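Local coordinates for glycosyl hydrolase family 62 protein (PDB 5B6T) that acts as an alpha-L-arabinofuranosidase of glycoside hydrolase family 62, probably cleaving arabinose side groups from arabinoxylan in hemicellulose, at residues Ser3-Trp7 with Asn244-Arg248; Arg192-Asn198 with Arg221-Trp226. One frame throughout, in Å; residues are numbered along the deposited sequence.

Interaction 1: Ser3-Trp7 with Asn244-Arg248; sequences SSFRW and NPFAR
Asn244 reaches Ser3 with its amide: ND2 donates a nearly straight hydrogen bond to Ser3 O at 3.1 Å, and the acceptor lies in the amide plane. The amide oxygen is turned to Ser4, with OD1 3.2 Å from Ser4 CB. A water joins the two segments here. It accepts from Phe5 N at 2.9 Å and lies 2.8 Å from Asn244 OD1, with Pro245 O, the next carbonyl along, equally near.

Phe246 has the largest share of the contact. Its CG is opposite the backbone N (chi1 -179°), which lays the ring against both Phe5 and Trp7. The CD1-CE1 edge stands over one face of Phe5, with CD1 3.7 Å from Phe5 CE2 and the planes 56° apart, an edge-to-face pair. Trp7 in turn aims an edge at a face of Phe246 in an offset edge-to-face pair, with CZ2 3.6 Å from Phe246 CZ and the planes 65° apart. Trp7 NE1 also donates to Phe246 O at 2.8 Å, in both the indole plane and the carbonyl plane. Asn251 ND2 gives that carbonyl a second bond. With an alanine at Phe5, the edge of Phe246 would probably lose the face it rests on, and its ring would be freer to turn.

Ala247 follows, its CB close to Trp7 NE1. Phe246 and Ala247 together face Phe223 as a classic beta bulge. Phe5, Trp7 and Phe246 form an aromatic cluster at the seam between two neighbouring blades of the five-bladed beta-propeller, where the N-terminal strand 7-9 joins the last blade.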
loop_
_atom_site.group_PDB
_atom_site.type_symbol
_atom_site.label_atom_id
_atom_site.label_comp_id
_atom_site.label_asym_id
_atom_site.label_seq_id
_atom_site.Cartn_x
_atom_site.Cartn_y
_atom_site.Cartn_z
ATOM N N SER A 3 -8.071 10.356 -17.103
ATOM C CA SER A 3 -9.116 9.411 -16.741
ATOM C C SER A 3 -8.849 8.049 -17.365
ATOM O O SER A 3 -9.661 7.134 -17.274
ATOM C CB SER A 3 -10.487 9.968 -17.174
ATOM O OG SER A 3 -10.538 10.084 -18.585
ATOM N N SER A 4 -7.709 7.911 -18.019
ATOM C CA SER A 4 -7.212 6.610 -18.462
ATOM C C SER A 4 -5.703 6.631 -18.252
ATOM O O SER A 4 -5.101 7.699 -18.120
ATOM C CB SER A 4 -7.548 6.304 -19.931
ATOM O OG SER A 4 -6.885 7.199 -20.790
ATOM N N PHE A 5 -5.110 5.436 -18.177
ATOM C CA PHE A 5 -3.697 5.282 -17.865
ATOM C C PHE A 5 -2.999 4.302 -18.768
ATOM O O PHE A 5 -3.562 3.320 -19.198
ATOM C CB PHE A 5 -3.538 4.843 -16.397
ATOM C CG PHE A 5 -4.075 5.845 -15.451
ATOM C CD1 PHE A 5 -3.272 6.885 -15.010
ATOM C CD2 PHE A 5 -5.429 5.860 -15.124
ATOM C CE1 PHE A 5 -3.807 7.871 -14.189
ATOM C CE2 PHE A 5 -5.946 6.845 -14.317
ATOM C CZ PHE A 5 -5.129 7.838 -13.847
ATOM N N ARG A 6 -1.736 4.601 -19.052
ATOM C CA ARG A 6 -0.827 3.666 -19.681
ATOM C C ARG A 6 0.502 3.702 -18.956
ATOM O O ARG A 6 0.954 4.756 -18.498
ATOM C CB ARG A 6 -0.645 3.974 -21.172
ATOM C CG ARG A 6 -1.899 3.526 -21.919
ATOM C CD ARG A 6 -1.704 3.423 -23.413
ATOM N NE ARG A 6 -0.531 2.623 -23.747
ATOM C CZ ARG A 6 -0.429 1.298 -23.742
ATOM N NH1 ARG A 6 -1.438 0.497 -23.430
ATOM N NH2 ARG A 6 0.737 0.768 -24.092
ATOM N N TRP A 7 1.142 2.542 -18.882
ATOM C CA TRP A 7 2.370 2.382 -18.086
ATOM C C TRP A 7 3.417 1.599 -18.849
ATOM O O TRP A 7 3.105 0.765 -19.724
ATOM C CB TRP A 7 2.114 1.595 -16.788
ATOM C CG TRP A 7 0.970 2.066 -15.972
ATOM C CD1 TRP A 7 -0.313 1.624 -16.056
ATOM C CD2 TRP A 7 0.998 3.063 -14.940
ATOM N NE1 TRP A 7 -1.081 2.285 -15.137
ATOM C CE2 TRP A 7 -0.306 3.174 -14.440
ATOM C CE3 TRP A 7 1.996 3.883 -14.405
ATOM C CZ2 TRP A 7 -0.646 4.073 -13.415
ATOM C CZ3 TRP A 7 1.681 4.753 -13.380
ATOM C CH2 TRP A 7 0.354 4.844 -12.891
ATOM N N ASN A 244 -10.895 -0.122 -18.933
ATOM C CA ASN A 244 -10.308 1.166 -18.616
ATOM C C ASN A 244 -9.803 1.137 -17.164
ATOM O O ASN A 244 -10.421 1.696 -16.267
ATOM C CB ASN A 244 -11.247 2.335 -18.866
ATOM C CG ASN A 244 -10.563 3.650 -18.619
ATOM O OD1 ASN A 244 -9.393 3.827 -18.993
ATOM N ND2 ASN A 244 -11.263 4.581 -17.971
ATOM N N PRO A 245 -8.683 0.442 -16.942
ATOM C CA PRO A 245 -8.255 0.153 -15.567
ATOM C C PRO A 245 -7.276 1.203 -15.055
ATOM O O PRO A 245 -6.661 1.908 -15.846
ATOM C CB PRO A 245 -7.562 -1.190 -15.721
ATOM C CG PRO A 245 -6.936 -1.128 -17.084
ATOM C CD PRO A 245 -7.939 -0.379 -17.921
ATOM N N PHE A 246 -7.056 1.281 -13.741
ATOM C CA PHE A 246 -5.960 2.118 -13.304
ATOM C C PHE A 246 -4.661 1.434 -13.738
ATOM O O PHE A 246 -3.810 2.051 -14.375
ATOM C CB PHE A 246 -5.988 2.363 -11.791
ATOM C CG PHE A 246 -4.873 3.231 -11.340
ATOM C CD1 PHE A 246 -4.905 4.607 -11.576
ATOM C CD2 PHE A 246 -3.762 2.672 -10.711
ATOM C CE1 PHE A 246 -3.843 5.423 -11.175
ATOM C CE2 PHE A 246 -2.690 3.463 -10.323
ATOM C CZ PHE A 246 -2.735 4.849 -10.550
ATOM N N ALA A 247 -4.505 0.162 -13.378
ATOM C CA ALA A 247 -3.315 -0.598 -13.747
ATOM C C ALA A 247 -3.707 -2.068 -13.826
ATOM O O ALA A 247 -4.295 -2.602 -12.895
ATOM C CB ALA A 247 -2.194 -0.374 -12.739
ATOM N N ARG A 248 -3.369 -2.702 -14.939
ATOM C CA ARG A 248 -3.781 -4.064 -15.241
ATOM C C ARG A 248 -2.898 -4.555 -16.388
ATOM O O ARG A 248 -2.279 -3.739 -17.063
ATOM C CB ARG A 248 -5.252 -4.068 -15.666
ATOM C CG ARG A 248 -5.864 -5.463 -15.863
ATOM C CD ARG A 248 -7.393 -5.399 -15.891
ATOM N NE ARG A 248 -7.930 -6.728 -16.131
ATOM C CZ ARG A 248 -8.351 -7.211 -17.308
ATOM N NH1 ARG A 248 -8.410 -6.473 -18.414
ATOM N NH2 ARG A 248 -8.745 -8.481 -17.364
HETATM O O HOH W 1 -6.770 3.086 -18.336
#

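Interaction 2: Arg192-Asn198 with Arg221-Trp226; sequences RLFEAAN and RWFRSW
Arg221 NH1 donates to Glu195 OE2 at 3.0 Å in a salt bridge. The carboxylate oxygen lies in the guanidinium plane, but it is met on its anti side, 31° out of the carboxylate plane. Water 2 spans the same pair, donating to OE2 and accepting from Arg221 NH2. Glu213 also takes NH1, so the arginine is held by two acids.

A second grip lies further along the strand. Arg224 NH1 reaches Arg192 O at 2.8 Å, coming from above the carbonyl plane. A bend at chi3 (68°) carries this guanidinium to Arg192 O. Arg192 NH2 sits over one of its faces, 3.5 Å from Arg224 NH2, and Trp226 CZ2 covers the opposite face. The closeness of like charges is probably eased by Asp240, which pairs with Arg224, and by Gln241, which bonds Arg192 NH2. Leu193 CD1 packs on Trp226 CH2 at 3.7 Å.

Strand 207-215 runs between the two segments and sets their spacing. Phe194 and Glu195 face its Glu213 as a classic beta bulge. Glu195 has its nearest side-chain atom about 3 Å from the bound lead ion. The contact thus belongs to a propeller blade whose inner strand lines a metal-occupied pocket, probably the active site.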
loop_
_atom_site.group_PDB
_atom_site.type_symbol
_atom_site.label_atom_id
_atom_site.label_comp_id
_atom_site.label_asym_id
_atom_site.label_seq_id
_atom_site.Cartn_x
_atom_site.Cartn_y
_atom_site.Cartn_z
ATOM N N ARG A 192 -14.395 -7.534 -6.837
ATOM C CA ARG A 192 -14.369 -6.208 -7.450
ATOM C C ARG A 192 -13.763 -5.146 -6.533
ATOM O O ARG A 192 -13.321 -4.100 -7.010
ATOM C CB ARG A 192 -15.773 -5.763 -7.853
ATOM C CG ARG A 192 -16.405 -6.582 -8.954
ATOM C CD ARG A 192 -15.808 -6.251 -10.299
ATOM N NE ARG A 192 -16.211 -4.926 -10.770
ATOM C CZ ARG A 192 -15.851 -4.352 -11.926
ATOM N NH1 ARG A 192 -15.012 -4.947 -12.787
ATOM N NH2 ARG A 192 -16.332 -3.142 -12.186
ATOM N N LEU A 193 -13.709 -5.418 -5.229
ATOM C CA LEU A 193 -13.218 -4.433 -4.253
ATOM C C LEU A 193 -12.551 -5.214 -3.131
ATOM O O LEU A 193 -13.075 -5.360 -2.021
ATOM C CB LEU A 193 -14.375 -3.571 -3.761
ATOM C CG LEU A 193 -13.987 -2.284 -3.036
ATOM C CD1 LEU A 193 -13.505 -1.228 -4.016
ATOM C CD2 LEU A 193 -15.147 -1.754 -2.204
ATOM N N PHE A 194 -11.380 -5.760 -3.451
ATOM C CA PHE A 194 -10.840 -6.856 -2.650
ATOM C C PHE A 194 -9.954 -6.416 -1.498
ATOM O O PHE A 194 -10.249 -6.713 -0.345
ATOM C CB PHE A 194 -10.143 -7.879 -3.538
ATOM C CG PHE A 194 -9.840 -9.167 -2.825
ATOM C CD1 PHE A 194 -10.871 -9.975 -2.362
ATOM C CD2 PHE A 194 -8.547 -9.574 -2.625
ATOM C CE1 PHE A 194 -10.586 -11.152 -1.680
ATOM C CE2 PHE A 194 -8.260 -10.760 -1.967
ATOM C CZ PHE A 194 -9.277 -11.542 -1.482
ATOM N N GLU A 195 -8.862 -5.720 -1.777
ATOM C CA GLU A 195 -7.991 -5.258 -0.682
ATOM C C GLU A 195 -7.054 -4.167 -1.199
ATOM O O GLU A 195 -7.247 -3.666 -2.317
ATOM C CB GLU A 195 -7.202 -6.446 -0.119
ATOM C CG GLU A 195 -6.292 -7.135 -1.131
ATOM C CD GLU A 195 -5.727 -8.473 -0.692
ATOM O OE1 GLU A 195 -5.950 -8.958 0.421
ATOM O OE2 GLU A 195 -4.979 -9.110 -1.476
ATOM N N ALA A 196 -6.118 -3.744 -0.363
ATOM C CA ALA A 196 -4.988 -2.906 -0.771
ATOM C C ALA A 196 -5.428 -1.554 -1.318
ATOM O O ALA A 196 -5.021 -1.138 -2.406
ATOM C CB ALA A 196 -4.113 -3.640 -1.774
ATOM N N ALA A 197 -6.121 -0.806 -0.479
ATOM C CA ALA A 197 -6.427 0.592 -0.790
ATOM C C ALA A 197 -5.171 1.496 -0.756
ATOM O O ALA A 197 -4.252 1.278 0.011
ATOM C CB ALA A 197 -7.474 1.141 0.163
ATOM N N ASN A 198 -5.171 2.493 -1.642
ATOM C CA ASN A 198 -4.349 3.697 -1.494
ATOM C C ASN A 198 -5.262 4.900 -1.597
ATOM O O ASN A 198 -6.208 4.915 -2.398
ATOM C CB ASN A 198 -3.287 3.876 -2.599
ATOM C CG ASN A 198 -2.369 2.682 -2.791
ATOM O OD1 ASN A 198 -2.449 2.018 -3.826
ATOM N ND2 ASN A 198 -1.444 2.466 -1.869
ATOM N N ARG A 221 -4.766 -10.038 -10.634
ATOM C CA ARG A 221 -4.867 -8.821 -9.834
ATOM C C ARG A 221 -4.745 -7.590 -10.729
ATOM O O ARG A 221 -3.991 -7.555 -11.720
ATOM C CB ARG A 221 -3.787 -8.780 -8.749
ATOM C CG ARG A 221 -3.772 -9.987 -7.817
ATOM C CD ARG A 221 -5.156 -10.270 -7.269
ATOM N NE ARG A 221 -5.173 -11.321 -6.260
ATOM C CZ ARG A 221 -5.179 -11.133 -4.945
ATOM N NH1 ARG A 221 -5.101 -9.915 -4.400
ATOM N NH2 ARG A 221 -5.258 -12.211 -4.142
ATOM N N TRP A 222 -5.488 -6.571 -10.328
ATOM C CA TRP A 222 -5.483 -5.284 -11.011
ATOM C C TRP A 222 -5.989 -4.195 -10.088
ATOM O O TRP A 222 -6.509 -4.496 -9.017
ATOM C CB TRP A 222 -6.312 -5.335 -12.301
ATOM C CG TRP A 222 -7.809 -5.545 -12.134
ATOM C CD1 TRP A 222 -8.434 -6.637 -11.621
ATOM C CD2 TRP A 222 -8.840 -4.623 -12.506
ATOM N NE1 TRP A 222 -9.798 -6.456 -11.670
ATOM C CE2 TRP A 222 -10.076 -5.223 -12.181
ATOM C CE3 TRP A 222 -8.841 -3.352 -13.094
ATOM C CZ2 TRP A 222 -11.291 -4.598 -12.426
ATOM C CZ3 TRP A 222 -10.030 -2.729 -13.326
ATOM C CH2 TRP A 222 -11.252 -3.353 -13.008
ATOM N N PHE A 223 -5.852 -2.939 -10.513
ATOM C CA PHE A 223 -6.304 -1.779 -9.752
ATOM C C PHE A 223 -7.385 -0.973 -10.413
ATOM O O PHE A 223 -7.308 -0.680 -11.609
ATOM C CB PHE A 223 -5.126 -0.826 -9.396
ATOM C CG PHE A 223 -4.311 -1.359 -8.271
ATOM C CD1 PHE A 223 -3.262 -2.264 -8.522
ATOM C CD2 PHE A 223 -4.666 -1.079 -6.977
ATOM C CE1 PHE A 223 -2.551 -2.797 -7.472
ATOM C CE2 PHE A 223 -3.966 -1.638 -5.924
ATOM C CZ PHE A 223 -2.929 -2.514 -6.175
ATOM N N ARG A 224 -8.364 -0.595 -9.589
ATOM C CA ARG A 224 -9.408 0.354 -9.948
ATOM C C ARG A 224 -9.134 1.677 -9.295
ATOM O O ARG A 224 -8.433 1.738 -8.292
ATOM C CB ARG A 224 -10.771 -0.190 -9.517
ATOM C CG ARG A 224 -11.109 -1.530 -10.175
ATOM C CD ARG A 224 -12.393 -2.148 -9.670
ATOM N NE ARG A 224 -13.580 -1.391 -10.054
ATOM C CZ ARG A 224 -14.719 -1.348 -9.351
ATOM N NH1 ARG A 224 -14.847 -2.042 -8.216
ATOM N NH2 ARG A 224 -15.736 -0.615 -9.782
ATOM N N SER A 225 -9.709 2.745 -9.851
ATOM C CA SER A 225 -9.482 4.096 -9.334
ATOM C C SER A 225 -10.740 4.938 -9.369
ATOM O O SER A 225 -11.597 4.783 -10.264
ATOM C CB SER A 225 -8.386 4.803 -10.132
ATOM O OG SER A 225 -8.691 4.861 -11.534
ATOM N N TRP A 226 -10.792 5.852 -8.401
ATOM C CA TRP A 226 -11.890 6.798 -8.218
ATOM C C TRP A 226 -11.312 8.108 -7.749
ATOM O O TRP A 226 -10.208 8.148 -7.192
ATOM C CB TRP A 226 -12.863 6.319 -7.131
ATOM C CG TRP A 226 -13.560 5.041 -7.351
ATOM C CD1 TRP A 226 -14.857 4.879 -7.756
ATOM C CD2 TRP A 226 -13.061 3.720 -7.124
ATOM N NE1 TRP A 226 -15.195 3.564 -7.801
ATOM C CE2 TRP A 226 -14.106 2.820 -7.437
ATOM C CE3 TRP A 226 -11.836 3.200 -6.697
ATOM C CZ2 TRP A 226 -13.954 1.430 -7.345
ATOM C CZ3 TRP A 226 -11.708 1.823 -6.598
ATOM C CH2 TRP A 226 -12.757 0.975 -6.895
HETATM O O HOH W 2 -5.014 -11.947 -1.344
#

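In the fold
Interaction 2 lies within one blade, about 10 Å from the centre of the chain, and is nested inside the long loop closed by interaction 1. Interaction 1 sits farther out, about 18 Å from that centre, where two stretches outside that blade's strands meet. Both are largely buried, but interaction 1 has an exposed end at Ser3. Their chemistry differs accordingly. The inner contact rests on arginines, an acid and a backbone carbonyl near the pocket; the outer one rests on aromatic rings and neutral hydrogen bonds. They meet at strand 221-228: the backbone of Phe223 probably bonds to Phe246 and Ala247, and Trp222 packs against Arg248.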